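Local coordinates for protein phosphodiesterase (Pseudomonas aeruginosa, PDB 4G75) that is a colicin M-like, magnesium-binding bacteriocin that probably kills related bacteria by hydrolysing the lipid-linked precursor of peptidoglycan, at residues L61-Q64 and G69-L72. Numbering follows the deposited sequence. Where two conformers were deposited one is given.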
# COMPACT_ATOMS: atom_id res chain seq x y z
N LEU A 61 4.42 -1.53 -18.49
CA LEU A 61 4.59 -2.94 -18.79
C LEU A 61 3.29 -3.51 -19.35
O LEU A 61 3.28 -4.14 -20.40
CB LEU A 61 5.00 -3.72 -17.54
CG LEU A 61 6.37 -3.32 -16.99
CD1 LEU A 61 6.67 -4.05 -15.69
CD2 LEU A 61 7.45 -3.58 -18.03
N TRP A 62 2.19 -3.27 -18.64
CA TRP A 62 0.90 -3.81 -19.05
C TRP A 62 0.47 -3.29 -20.41
O TRP A 62 -0.01 -4.06 -21.25
CB TRP A 62 -0.20 -3.51 -18.01
CG TRP A 62 -1.48 -4.21 -18.34
CD1 TRP A 62 -2.54 -3.71 -19.05
CD2 TRP A 62 -1.82 -5.56 -17.99
NE1 TRP A 62 -3.53 -4.67 -19.15
CE2 TRP A 62 -3.11 -5.81 -18.51
CE3 TRP A 62 -1.17 -6.58 -17.29
CZ2 TRP A 62 -3.76 -7.03 -18.35
CZ3 TRP A 62 -1.82 -7.79 -17.12
CH2 TRP A 62 -3.10 -8.00 -17.65
N ALA A 63 0.63 -1.99 -20.62
CA ALA A 63 0.22 -1.38 -21.88
C ALA A 63 0.93 -2.07 -23.04
O ALA A 63 0.36 -2.24 -24.12
CB ALA A 63 0.51 0.11 -21.89
N GLN A 64 2.17 -2.49 -22.82
CA GLN A 64 2.91 -3.24 -23.84
C GLN A 64 2.32 -4.63 -24.00
O GLN A 64 1.95 -5.05 -25.09
CB GLN A 64 4.38 -3.36 -23.46
CG GLN A 64 5.15 -2.05 -23.44
CD GLN A 64 6.53 -2.21 -22.85
OE1 GLN A 64 7.44 -2.75 -23.49
NE2 GLN A 64 6.70 -1.76 -21.61
N GLY A 69 -1.25 0.41 -26.95
CA GLY A 69 -0.74 1.41 -27.86
C GLY A 69 -0.72 2.80 -27.24
O GLY A 69 -0.74 3.81 -27.94
N THR A 70 -0.70 2.85 -25.91
CA THR A 70 -0.69 4.11 -25.18
C THR A 70 0.70 4.45 -24.65
O THR A 70 1.67 3.75 -24.95
CB THR A 70 -1.69 4.06 -24.01
OG1 THR A 70 -1.50 2.84 -23.28
CG2 THR A 70 -3.12 4.10 -24.53
N THR A 71 0.79 5.51 -23.86
CA THR A 71 2.08 5.99 -23.38
C THR A 71 2.80 4.96 -22.51
O THR A 71 2.17 4.23 -21.74
CB THR A 71 1.95 7.31 -22.58
OG1 THR A 71 3.25 7.83 -22.29
CG2 THR A 71 1.21 7.07 -21.27
N LEU A 72 4.12 4.89 -22.64
CA LEU A 72 4.91 4.01 -21.79
C LEU A 72 5.58 4.78 -20.66
O LEU A 72 6.47 4.26 -19.99
CB LEU A 72 5.95 3.25 -22.62
CG LEU A 72 5.42 2.34 -23.72
CD1 LEU A 72 6.54 1.46 -24.26
CD2 LEU A 72 4.26 1.49 -23.22
O HOH W 1 1.20 -1.06 -26.62
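Leu72 lies against the aliphatic part of Gln64, the two side chains crossing at about a right angle. Its CD2 is 3.7 Å from Gln64 CG, while its other methyl, CD1, reaches both CG and the amide carbon, 3.9 Å from Gln64 CD. One methyl thus lies on the methylene CG and the other spans CG and the carboxamide carbon. One residue earlier in the helix, Ala63 turns its methyl toward 69-72: CB stands 4.2 Å from Leu72 CD2 and 3.7 Å from Thr70 OG1, so it meets a methyl and a hydroxyl oxygen. With chi1 at 48°, Thr70 places OG1 over its own main chain, on the side of the Ala63 methyl. Backbone polar groups meet through a bridging water, which donates to Ala63 O (2.9 Å) and accepts from Gly69 N (2.9 Å); the two protein atoms are 4.2 Å apart, too far for a direct bond. Gly69 carries positive phi (68°) where the chain doubles back after helix 55-65.

In the second shell, the Gln64 amide is held at both ends, its OE1 accepting from Leu78 N and its NE2 donating to Ala60 O one turn back. In the conformer described, these two bonds orient the carboxamide. The contact folds the loop before helix 81-102 back over the end of helix 55-65, at the protein surface and away from the magnesium site. With no direct hydrogen bond between the segments, their cohesion rests on modest apolar packing and one bridging water.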